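Local coordinates for galactose-binding lectin (Enterobacter cloacae subsp. cloacae, PDB 6YF6), which binds a fucoside beside a calcium ion, serving as the C-terminal sugar-binding domain of a longer lectin that carries a PA-IL family domain, at residues D92-P96 / L108-F112; A102-V106 / F135-E139. All coordinates share one frame; numbering follows the deposited sequence.

Contact 1 of 2, residues D92-P96 / L108-F112; sequences DISAP and LSGKF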
loop_
_atom_site.group_PDB
_atom_site.type_symbol
_atom_site.label_atom_id
_atom_site.label_comp_id
_atom_site.label_asym_id
_atom_site.label_seq_id
_atom_site.Cartn_x
_atom_site.Cartn_y
_atom_site.Cartn_z
ATOM N N ASP A 92 4.043 20.786 14.017
ATOM C CA ASP A 92 3.228 20.358 12.888
ATOM C C ASP A 92 4.126 20.178 11.665
ATOM O O ASP A 92 4.754 21.138 11.207
ATOM C CB ASP A 92 2.129 21.379 12.612
ATOM C CG ASP A 92 1.107 21.460 13.740
ATOM O OD1 ASP A 92 0.656 20.397 14.222
ATOM O OD2 ASP A 92 0.756 22.590 14.141
ATOM N N ILE A 93 4.196 18.949 11.147
ATOM C CA ILE A 93 5.066 18.621 10.021
ATOM C C ILE A 93 4.274 18.345 8.749
ATOM O O ILE A 93 4.845 17.873 7.758
ATOM C CB ILE A 93 5.993 17.435 10.344
ATOM C CG1 ILE A 93 5.183 16.201 10.747
ATOM C CG2 ILE A 93 6.994 17.827 11.427
ATOM C CD1 ILE A 93 6.006 14.930 10.798
ATOM N N SER A 94 2.974 18.626 8.746
ATOM C CA SER A 94 2.170 18.498 7.541
ATOM C C SER A 94 1.009 19.477 7.617
ATOM O O SER A 94 0.577 19.868 8.706
ATOM C CB SER A 94 1.644 17.068 7.360
ATOM O OG SER A 94 0.525 16.816 8.201
ATOM N N ALA A 95 0.515 19.878 6.450
ATOM C CA ALA A 95 -0.733 20.616 6.389
ATOM C C ALA A 95 -1.893 19.691 6.753
ATOM O O ALA A 95 -1.786 18.470 6.624
ATOM C CB ALA A 95 -0.941 21.193 4.992
ATOM N N PRO A 96 -3.012 20.245 7.230
ATOM C CA PRO A 96 -4.210 19.409 7.430
ATOM C C PRO A 96 -4.768 18.944 6.096
ATOM O O PRO A 96 -5.139 19.755 5.245
ATOM C CB PRO A 96 -5.187 20.343 8.160
ATOM C CG PRO A 96 -4.358 21.457 8.693
ATOM C CD PRO A 96 -3.186 21.604 7.769
ATOM N N LEU A 108 -0.709 10.595 3.521
ATOM C CA LEU A 108 -0.427 11.796 4.294
ATOM C C LEU A 108 1.035 11.724 4.712
ATOM O O LEU A 108 1.450 10.747 5.346
ATOM C CB LEU A 108 -1.353 11.875 5.503
ATOM C CG LEU A 108 -1.064 12.939 6.561
ATOM C CD1 LEU A 108 -1.271 14.347 6.029
ATOM C CD2 LEU A 108 -1.952 12.673 7.761
ATOM N N SER A 109 1.812 12.751 4.349
ATOM C CA SER A 109 3.259 12.724 4.480
ATOM C C SER A 109 3.773 13.954 5.215
ATOM O O SER A 109 3.215 15.050 5.106
ATOM C CB SER A 109 3.948 12.662 3.101
ATOM O OG SER A 109 3.353 11.689 2.263
ATOM N N GLY A 110 4.853 13.751 5.960
ATOM C CA GLY A 110 5.610 14.845 6.533
ATOM C C GLY A 110 6.996 14.361 6.883
ATOM O O GLY A 110 7.232 13.160 7.051
ATOM N N LYS A 111 7.919 15.309 6.979
ATOM C CA LYS A 111 9.289 15.023 7.371
ATOM C C LYS A 111 9.602 15.753 8.667
ATOM O O LYS A 111 9.098 16.849 8.916
ATOM C CB LYS A 111 10.277 15.446 6.281
ATOM C CG LYS A 111 10.156 14.644 4.997
ATOM C CD LYS A 111 11.155 15.142 3.959
ATOM C CE LYS A 111 11.300 14.191 2.789
ATOM N NZ LYS A 111 12.630 14.369 2.137
ATOM N N PHE A 112 10.429 15.125 9.501
ATOM C CA PHE A 112 10.880 15.730 10.744
ATOM C C PHE A 112 12.348 15.395 10.944
ATOM O O PHE A 112 12.873 14.432 10.379
ATOM C CB PHE A 112 10.050 15.258 11.947
ATOM C CG PHE A 112 10.207 13.796 12.267
ATOM C CD1 PHE A 112 9.418 12.846 11.637
ATOM C CD2 PHE A 112 11.136 13.373 13.204
ATOM C CE1 PHE A 112 9.557 11.500 11.934
ATOM C CE2 PHE A 112 11.284 12.031 13.498
ATOM C CZ PHE A 112 10.491 11.093 12.866
HETATM O O HOH W 1 7.116 18.288 6.452
#
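Ile93 and Gly110 show how two sheets of a beta sandwich can meet at their edges without sharing a direct hydrogen bond. The carbonyl O of Ile93 lies 3.4 Å from Gly110 CA in a bent CA-H...O contact, while a water donates to Ile93 O at 2.7 Å and accepts from Lys111 N at 3.1 Å. That water bridges two backbones which do not themselves pair. The Ile93 side chain divides its work. Ile93 CG2 sits 3.4 Å from Lys111 O and brushes Phe112 CB; CG1, held between the backbone N and carbonyl carbon (chi1 57°), carries CD1 toward Gly110 and obliquely toward the Phe112 ring.

Ser94 takes the other end. Ser94 CB rests 3.4 Å from Ser109 O, and OG meets Leu108 CD1 at 3.7 Å. OG also donates to Ala95 O at 3.3 Å from well above the carbonyl plane, and its stronger partner is Leu86 N. Around the contact, Ile93 pairs through its backbone with Leu86 of strand 83-88, and Leu108, Gly110 and Phe112 pair with strand 65-74, each edge strand thus keeping to its own sheet. Phe112 reaches between the sheets to Ala119 and Leu121 of strand 118-125.

Contact 2 of 2, residues A102-V106 / F135-E139; sequences ANEWV and FRIKE. With PO4 (phosphate ion), chain F.
Lys138 NZ is gripped from two directions: by a phosphate ion, whose O1 it reaches at 2.8 Å and whose O3 takes a weak bond at 3.1 Å, and by the indole of Trp105. The ammonium group and the indole form a cation-pi contact on the outer face of a four-stranded antiparallel sheet in the beta sandwich, and it illustrates how an aromatic and a lysine can be laid together across an intervening strand. NZ stands 3.9 Å from the centroid of the Trp105 five-membered ring, only 19° off the ring normal.

The lysine arrives there because CG lies between the backbone N and the carbonyl carbon (chi1 68°) and the chain then runs extended across the indole. Its methylenes follow the same face: CD is 3.6 Å from the centroid of the six-membered ring, a CH-pi contact, and CG is 3.4 Å from Trp105 CZ3. The apolar stem thus covers the benzo end while the ammonium group covers the pyrrole end.

Arg136 borders the six-membered end of the indole, its CB 3.7 Å from Trp105 CH2, and its guanidinium is turned 18° from the ring plane. NE is held by Glu39 in a salt bridge, while NH1 donates at 3.0 Å to a water that in turn donates to Asn103 OD1.

Trp105 also touches Ala73 of strand 65-74, and its backbone N is bound by Glu12. Ala33 of the second subunit packs on the indole, and the phosphate, probably from the crystallisation liquor, also binds Thr35 of both subunits and Lys71 and Lys138 of the second, gathering lysines of both subunits where the two chains meet. At the rim of the six-membered ring, on the side away from Lys138, the carbonyl O of Arg136 comes obliquely to 3.5 Å from Trp105 CZ3.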
loop_
_atom_site.group_PDB
_atom_site.type_symbol
_atom_site.label_atom_id
_atom_site.label_comp_id
_atom_site.label_asym_id
_atom_site.label_seq_id
_atom_site.Cartn_x
_atom_site.Cartn_y
_atom_site.Cartn_z
ATOM N N ALA A 102 -14.870 8.570 -0.305
ATOM C CA ALA A 102 -14.884 7.379 0.533
ATOM C C ALA A 102 -14.080 6.264 -0.124
ATOM O O ALA A 102 -14.213 6.010 -1.325
ATOM C CB ALA A 102 -16.322 6.923 0.783
ATOM N N ASN A 103 -13.226 5.617 0.666
ATOM C CA ASN A 103 -12.450 4.450 0.248
ATOM C C ASN A 103 -11.460 4.759 -0.869
ATOM O O ASN A 103 -11.038 3.852 -1.595
ATOM C CB ASN A 103 -13.385 3.308 -0.157
ATOM C CG ASN A 103 -14.372 2.968 0.937
ATOM O OD1 ASN A 103 -13.982 2.551 2.028
ATOM N ND2 ASN A 103 -15.654 3.172 0.665
ATOM N N GLU A 104 -11.067 6.020 -1.019
ATOM C CA GLU A 104 -9.913 6.390 -1.830
ATOM C C GLU A 104 -8.729 6.517 -0.880
ATOM O O GLU A 104 -8.693 7.422 -0.038
ATOM C CB GLU A 104 -10.149 7.688 -2.597
ATOM C CG GLU A 104 -8.875 8.265 -3.199
ATOM C CD GLU A 104 -9.136 9.378 -4.195
ATOM O OE1 GLU A 104 -10.276 9.888 -4.244
ATOM O OE2 GLU A 104 -8.195 9.740 -4.932
ATOM N N TRP A 105 -7.773 5.606 -0.996
ATOM C CA TRP A 105 -6.629 5.583 -0.097
ATOM C C TRP A 105 -5.566 6.543 -0.617
ATOM O O TRP A 105 -5.139 6.444 -1.772
ATOM C CB TRP A 105 -6.092 4.162 0.046
ATOM C CG TRP A 105 -7.022 3.305 0.875
ATOM C CD1 TRP A 105 -8.030 2.503 0.416
ATOM C CD2 TRP A 105 -7.037 3.187 2.302
ATOM N NE1 TRP A 105 -8.667 1.891 1.469
ATOM C CE2 TRP A 105 -8.078 2.295 2.638
ATOM C CE3 TRP A 105 -6.276 3.753 3.330
ATOM C CZ2 TRP A 105 -8.370 1.950 3.955
ATOM C CZ3 TRP A 105 -6.569 3.410 4.640
ATOM C CH2 TRP A 105 -7.607 2.515 4.940
ATOM N N VAL A 106 -5.164 7.484 0.233
ATOM C CA VAL A 106 -4.170 8.489 -0.101
ATOM C C VAL A 106 -3.076 8.436 0.956
ATOM O O VAL A 106 -3.216 7.793 1.996
ATOM C CB VAL A 106 -4.771 9.907 -0.189
ATOM C CG1 VAL A 106 -5.909 9.945 -1.196
ATOM C CG2 VAL A 106 -5.246 10.370 1.182
ATOM N N PHE A 135 -13.166 7.660 9.098
ATOM C CA PHE A 135 -12.013 7.353 8.260
ATOM C C PHE A 135 -11.251 6.174 8.852
ATOM O O PHE A 135 -11.526 5.723 9.966
ATOM C CB PHE A 135 -11.098 8.579 8.103
ATOM C CG PHE A 135 -10.657 9.190 9.408
ATOM C CD1 PHE A 135 -11.509 10.012 10.132
ATOM C CD2 PHE A 135 -9.382 8.961 9.899
ATOM C CE1 PHE A 135 -11.100 10.583 11.329
ATOM C CE2 PHE A 135 -8.968 9.525 11.092
ATOM C CZ PHE A 135 -9.830 10.338 11.808
ATOM N N ARG A 136 -10.292 5.670 8.073
ATOM C CA ARG A 136 -9.469 4.534 8.464
ATOM C C ARG A 136 -8.005 4.832 8.171
ATOM O O ARG A 136 -7.678 5.514 7.196
ATOM C CB ARG A 136 -9.888 3.246 7.717
ATOM C CG ARG A 136 -11.276 2.706 8.075
ATOM C CD ARG A 136 -11.731 1.636 7.077
ATOM N NE ARG A 136 -12.913 0.908 7.533
ATOM C CZ ARG A 136 -13.652 0.106 6.767
ATOM N NH1 ARG A 136 -13.348 -0.080 5.490
ATOM N NH2 ARG A 136 -14.706 -0.509 7.281
ATOM N N ILE A 137 -7.124 4.309 9.023
ATOM C CA ILE A 137 -5.681 4.356 8.814
ATOM C C ILE A 137 -5.166 2.926 8.783
ATOM O O ILE A 137 -5.265 2.205 9.785
ATOM C CB ILE A 137 -4.964 5.167 9.905
ATOM C CG1 ILE A 137 -5.304 6.651 9.759
ATOM C CG2 ILE A 137 -3.454 4.933 9.819
ATOM C CD1 ILE A 137 -4.924 7.502 10.963
ATOM N N LYS A 138 -4.598 2.518 7.646
ATOM C CA LYS A 138 -4.131 1.149 7.483
ATOM C C LYS A 138 -2.620 1.003 7.600
ATOM O O LYS A 138 -2.138 -0.128 7.729
ATOM C CB LYS A 138 -4.591 0.582 6.131
ATOM C CG LYS A 138 -3.941 1.213 4.904
ATOM C CD LYS A 138 -4.514 0.610 3.625
ATOM C CE LYS A 138 -3.943 1.269 2.373
ATOM N NZ LYS A 138 -4.465 0.627 1.126
ATOM N N GLU A 139 -1.861 2.095 7.574
ATOM C CA GLU A 139 -0.413 1.971 7.649
ATOM C C GLU A 139 0.205 3.280 8.110
ATOM O O GLU A 139 -0.217 4.361 7.691
ATOM C CB GLU A 139 0.169 1.559 6.290
ATOM C CG GLU A 139 1.686 1.518 6.250
ATOM C CD GLU A 139 2.212 1.095 4.895
ATOM O OE1 GLU A 139 3.005 1.858 4.301
ATOM O OE2 GLU A 139 1.825 0.003 4.424
HETATM P P PO4 F . -2.389 -2.264 1.019
HETATM O O1 PO4 F . -3.846 -2.089 0.667
HETATM O O2 PO4 F . -2.233 -3.428 1.967
HETATM O O3 PO4 F . -1.867 -1.017 1.690
HETATM O O4 PO4 F . -1.604 -2.508 -0.246
HETATM O O HOH W 2 -12.077 1.591 3.398
#

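The two contacts have centres about 17 Å apart and alternate along the chain: 92-96, then 102-106, then 108-112, then 135-139. Segment 102-106 of contact 2 belongs to the connection that joins the two strands of contact 1, and leads straight into strand 106-113. Contact 1 joins the edge strands 91-98 and 106-113 of opposing sheets, whereas contact 2 spans strand 65-74 on one sheet's outer surface, where the second subunit packs against Trp105 and Arg136. Strands 106-113 and 135-143 both belong to that sheet. Contact 1 lies away from the sugar site; contact 2 is nearer by comparison, with the Arg136 side chain about 11 Å from the calcium ion.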